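Long-range contact in translation initiation factor eIF-2B (Pyrococcus horikoshii, PDB 1VB5), which acts as the regulatory subunit of archaeal initiation factor 2B, a factor thought to promote exchange of GDP for GTP on initiation factor 2: residues A25-A36 / L81-M92. Numbering follows the deposited sequence.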
loop_
_atom_site.group_PDB
_atom_site.type_symbol
_atom_site.label_atom_id
_atom_site.label_comp_id
_atom_site.label_asym_id
_atom_site.label_seq_id
_atom_site.Cartn_x
_atom_site.Cartn_y
_atom_site.Cartn_z
ATOM N N ALA B 25 24.788 -8.435 -1.370
ATOM C CA ALA B 25 25.589 -9.497 -1.956
ATOM C C ALA B 25 27.049 -9.055 -2.024
ATOM O O ALA B 25 27.953 -9.828 -1.709
ATOM C CB ALA B 25 25.070 -9.835 -3.350
ATOM N N LYS B 26 27.270 -7.807 -2.427
ATOM C CA LYS B 26 28.622 -7.269 -2.525
ATOM C C LYS B 26 29.298 -7.236 -1.160
ATOM O O LYS B 26 30.455 -7.631 -1.027
ATOM C CB LYS B 26 28.601 -5.863 -3.121
ATOM C CG LYS B 26 28.153 -5.823 -4.566
ATOM C CD LYS B 26 28.266 -4.426 -5.147
ATOM C CE LYS B 26 27.749 -4.395 -6.577
ATOM N NZ LYS B 26 27.843 -3.033 -7.171
ATOM N N LYS B 27 28.578 -6.765 -0.148
ATOM C CA LYS B 27 29.123 -6.694 1.203
ATOM C C LYS B 27 29.427 -8.101 1.710
ATOM O O LYS B 27 30.405 -8.314 2.427
ATOM C CB LYS B 27 28.130 -6.008 2.146
ATOM C CG LYS B 27 27.741 -4.593 1.731
ATOM C CD LYS B 27 28.929 -3.642 1.752
ATOM C CE LYS B 27 29.463 -3.441 3.164
ATOM N NZ LYS B 27 30.555 -2.424 3.202
ATOM N N GLY B 28 28.579 -9.056 1.337
ATOM C CA GLY B 28 28.787 -10.432 1.752
ATOM C C GLY B 28 30.095 -10.952 1.183
ATOM O O GLY B 28 30.861 -11.629 1.872
ATOM N N ALA B 29 30.349 -10.628 -0.082
ATOM C CA ALA B 29 31.575 -11.047 -0.749
ATOM C C ALA B 29 32.759 -10.362 -0.071
ATOM O O ALA B 29 33.817 -10.967 0.111
ATOM C CB ALA B 29 31.526 -10.678 -2.226
ATOM N N GLU B 30 32.569 -9.098 0.301
ATOM C CA GLU B 30 33.609 -8.329 0.977
ATOM C C GLU B 30 33.959 -8.993 2.301
ATOM O O GLU B 30 35.107 -8.947 2.742
ATOM C CB GLU B 30 33.137 -6.899 1.247
ATOM C CG GLU B 30 33.179 -5.975 0.042
ATOM C CD GLU B 30 32.635 -4.587 0.358
ATOM O OE1 GLU B 30 33.069 -3.989 1.372
ATOM O OE2 GLU B 30 31.776 -4.094 -0.408
ATOM N N ALA B 31 32.963 -9.606 2.933
ATOM C CA ALA B 31 33.172 -10.283 4.206
ATOM C C ALA B 31 34.140 -11.446 4.016
ATOM O O ALA B 31 35.071 -11.627 4.803
ATOM C CB ALA B 31 31.846 -10.791 4.756
ATOM N N PHE B 32 33.919 -12.236 2.969
ATOM C CA PHE B 32 34.788 -13.374 2.697
ATOM C C PHE B 32 36.187 -12.921 2.279
ATOM O O PHE B 32 37.171 -13.549 2.649
ATOM C CB PHE B 32 34.178 -14.284 1.625
ATOM C CG PHE B 32 33.021 -15.108 2.119
ATOM C CD1 PHE B 32 31.710 -14.675 1.939
ATOM C CD2 PHE B 32 33.244 -16.309 2.783
ATOM C CE1 PHE B 32 30.635 -15.429 2.414
ATOM C CE2 PHE B 32 32.180 -17.069 3.263
ATOM C CZ PHE B 32 30.871 -16.627 3.078
ATOM N N LEU B 33 36.267 -11.835 1.512
ATOM C CA LEU B 33 37.554 -11.297 1.075
ATOM C C LEU B 33 38.339 -10.818 2.288
ATOM O O LEU B 33 39.568 -10.899 2.321
ATOM C CB LEU B 33 37.356 -10.128 0.106
ATOM C CG LEU B 33 36.968 -10.482 -1.327
ATOM C CD1 LEU B 33 36.657 -9.212 -2.104
ATOM C CD2 LEU B 33 38.106 -11.249 -1.986
ATOM N N THR B 34 37.609 -10.316 3.280
ATOM C CA THR B 34 38.196 -9.824 4.518
ATOM C C THR B 34 38.696 -11.002 5.348
ATOM O O THR B 34 39.779 -10.955 5.927
ATOM C CB THR B 34 37.155 -9.028 5.338
ATOM O OG1 THR B 34 36.813 -7.828 4.633
ATOM C CG2 THR B 34 37.704 -8.672 6.714
ATOM N N LEU B 35 37.894 -12.057 5.398
ATOM C CA LEU B 35 38.242 -13.255 6.146
ATOM C C LEU B 35 39.593 -13.805 5.675
ATOM O O LEU B 35 40.393 -14.292 6.477
ATOM C CB LEU B 35 37.155 -14.311 5.944
ATOM C CG LEU B 35 37.199 -15.561 6.821
ATOM C CD1 LEU B 35 36.917 -15.175 8.263
ATOM C CD2 LEU B 35 36.166 -16.563 6.333
ATOM N N ALA B 36 39.840 -13.712 4.370
ATOM C CA ALA B 36 41.076 -14.204 3.766
ATOM C C ALA B 36 42.324 -13.399 4.137
ATOM O O ALA B 36 43.446 -13.852 3.907
ATOM C CB ALA B 36 40.924 -14.246 2.246
ATOM N N LEU B 81 39.871 -18.916 -1.677
ATOM C CA LEU B 81 38.799 -18.161 -1.043
ATOM C C LEU B 81 38.665 -16.795 -1.703
ATOM O O LEU B 81 37.577 -16.400 -2.121
ATOM C CB LEU B 81 39.089 -17.987 0.449
ATOM C CG LEU B 81 38.141 -17.092 1.254
ATOM C CD1 LEU B 81 36.692 -17.485 0.998
ATOM C CD2 LEU B 81 38.477 -17.209 2.730
ATOM N N LYS B 82 39.784 -16.081 -1.796
ATOM C CA LYS B 82 39.805 -14.760 -2.405
ATOM C C LYS B 82 39.337 -14.801 -3.850
ATOM O O LYS B 82 38.476 -14.019 -4.261
ATOM C CB LYS B 82 41.219 -14.172 -2.355
ATOM C CG LYS B 82 41.374 -12.890 -3.172
ATOM C CD LYS B 82 42.783 -12.318 -3.096
ATOM C CE LYS B 82 42.889 -11.020 -3.893
ATOM N NZ LYS B 82 44.238 -10.389 -3.789
ATOM N N SER B 83 39.915 -15.715 -4.621
ATOM C CA SER B 83 39.577 -15.843 -6.031
ATOM C C SER B 83 38.088 -16.106 -6.270
ATOM O O SER B 83 37.494 -15.540 -7.183
ATOM C CB SER B 83 40.408 -16.957 -6.668
ATOM O OG SER B 83 40.195 -16.995 -8.068
ATOM N N ARG B 84 37.488 -16.968 -5.458
ATOM C CA ARG B 84 36.076 -17.278 -5.623
ATOM C C ARG B 84 35.193 -16.080 -5.276
ATOM O O ARG B 84 34.213 -15.809 -5.970
ATOM C CB ARG B 84 35.697 -18.491 -4.769
ATOM C CG ARG B 84 36.335 -19.792 -5.257
ATOM C CD ARG B 84 35.731 -20.260 -6.574
ATOM N NE ARG B 84 34.362 -20.736 -6.388
ATOM C CZ ARG B 84 33.579 -21.196 -7.360
ATOM N NH1 ARG B 84 34.020 -21.247 -8.612
ATOM N NH2 ARG B 84 32.350 -21.615 -7.076
ATOM N N ALA B 85 35.537 -15.358 -4.214
ATOM C CA ALA B 85 34.748 -14.197 -3.824
ATOM C C ALA B 85 34.773 -13.143 -4.930
ATOM O O ALA B 85 33.745 -12.563 -5.269
ATOM C CB ALA B 85 35.275 -13.612 -2.523
ATOM N N LEU B 86 35.950 -12.907 -5.501
ATOM C CA LEU B 86 36.083 -11.924 -6.570
ATOM C C LEU B 86 35.349 -12.365 -7.829
ATOM O O LEU B 86 34.859 -11.529 -8.596
ATOM C CB LEU B 86 37.560 -11.685 -6.903
ATOM C CG LEU B 86 38.432 -11.045 -5.817
ATOM C CD1 LEU B 86 39.881 -10.987 -6.305
ATOM C CD2 LEU B 86 37.920 -9.644 -5.493
ATOM N N GLU B 87 35.277 -13.676 -8.049
ATOM C CA GLU B 87 34.593 -14.188 -9.227
ATOM C C GLU B 87 33.086 -13.999 -9.073
ATOM O O GLU B 87 32.393 -13.706 -10.043
ATOM C CB GLU B 87 34.901 -15.668 -9.448
ATOM C CG GLU B 87 34.579 -16.127 -10.860
ATOM C CD GLU B 87 34.503 -17.635 -10.987
ATOM O OE1 GLU B 87 35.389 -18.329 -10.437
ATOM O OE2 GLU B 87 33.559 -18.128 -11.647
ATOM N N PHE B 88 32.583 -14.178 -7.854
ATOM C CA PHE B 88 31.156 -13.996 -7.597
ATOM C C PHE B 88 30.822 -12.547 -7.949
ATOM O O PHE B 88 29.852 -12.272 -8.658
ATOM C CB PHE B 88 30.825 -14.255 -6.126
ATOM C CG PHE B 88 29.345 -14.346 -5.845
ATOM C CD1 PHE B 88 28.664 -15.546 -6.010
ATOM C CD2 PHE B 88 28.624 -13.217 -5.459
ATOM C CE1 PHE B 88 27.283 -15.624 -5.797
ATOM C CE2 PHE B 88 27.244 -13.283 -5.245
ATOM C CZ PHE B 88 26.575 -14.488 -5.415
ATOM N N LEU B 89 31.647 -11.623 -7.466
ATOM C CA LEU B 89 31.446 -10.206 -7.740
ATOM C C LEU B 89 31.476 -9.928 -9.241
ATOM O O LEU B 89 30.653 -9.168 -9.758
ATOM C CB LEU B 89 32.513 -9.369 -7.026
ATOM C CG LEU B 89 32.394 -9.321 -5.497
ATOM C CD1 LEU B 89 33.554 -8.528 -4.898
ATOM C CD2 LEU B 89 31.069 -8.685 -5.112
ATOM N N ARG B 90 32.418 -10.547 -9.945
ATOM C CA ARG B 90 32.522 -10.350 -11.384
ATOM C C ARG B 90 31.269 -10.877 -12.078
ATOM O O ARG B 90 30.776 -10.271 -13.029
ATOM C CB ARG B 90 33.752 -11.070 -11.941
ATOM C CG ARG B 90 34.053 -10.745 -13.395
ATOM C CD ARG B 90 35.121 -11.681 -13.953
ATOM N NE ARG B 90 34.663 -13.068 -13.960
ATOM C CZ ARG B 90 33.632 -13.512 -14.674
ATOM N NH1 ARG B 90 32.947 -12.678 -15.451
ATOM N NH2 ARG B 90 33.273 -14.787 -14.601
ATOM N N ARG B 91 30.758 -12.011 -11.604
ATOM C CA ARG B 91 29.557 -12.591 -12.196
ATOM C C ARG B 91 28.322 -11.727 -11.941
ATOM O O ARG B 91 27.488 -11.572 -12.830
ATOM C CB ARG B 91 29.319 -14.009 -11.671
ATOM C CG ARG B 91 30.345 -15.030 -12.149
ATOM C CD ARG B 91 29.915 -16.447 -11.797
ATOM N NE ARG B 91 30.910 -17.441 -12.196
ATOM C CZ ARG B 91 30.710 -18.757 -12.157
ATOM N NH1 ARG B 91 29.548 -19.242 -11.740
ATOM N NH2 ARG B 91 31.672 -19.590 -12.533
ATOM N N MET B 92 28.203 -11.164 -10.740
ATOM C CA MET B 92 27.055 -10.311 -10.428
ATOM C C MET B 92 27.010 -9.135 -11.390
ATOM O O MET B 92 25.975 -8.856 -11.995
ATOM C CB MET B 92 27.129 -9.761 -8.999
ATOM C CG MET B 92 27.058 -10.793 -7.900
ATOM S SD MET B 92 26.773 -10.039 -6.270
ATOM C CE MET B 92 27.856 -8.653 -6.304
#
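An antiparallel helix pair in the N-terminal helical part of the chain joins residues 25-36 to 81-92, with Leu33 packed knob-into-hole among Lys82, Ala85, Leu86 and Leu89. The axes approach to 8.8 Å with 163° between their directions; consistent with small residues at the interface, the CA atoms of Ala29 and Ala85 lie 5.4 Å apart. Leu33 fills its hole with both branches: CD2 rests 3.7 Å from Ala85 CB, while CD1 meets Leu86 CD2, the side chains crossing at about a right angle. One turn on, Leu89 lays CD2 3.5 Å from Ala29 CB. At the other end, with CG swung opposite the backbone N (chi1 174°), the Leu81 branch point faces the other helix and its methyls split, CD1 to Phe32 CD2 (4.1 Å) and CD2 to Ala36 CB (3.9 Å). Cutting Leu81 back to an alanine would remove both methyls and is likely to leave Phe32 and Ala36 without these contacts and open a gap toward Leu44 of helix 41-58. Met92 closes the opposite end: SD lies 3.4 Å from Ala25 CB, and a turn about the CG-SD bond (chi3 -43°) brings CE to 3.3 Å from Lys26 CG, shorter than a usual carbon-carbon contact.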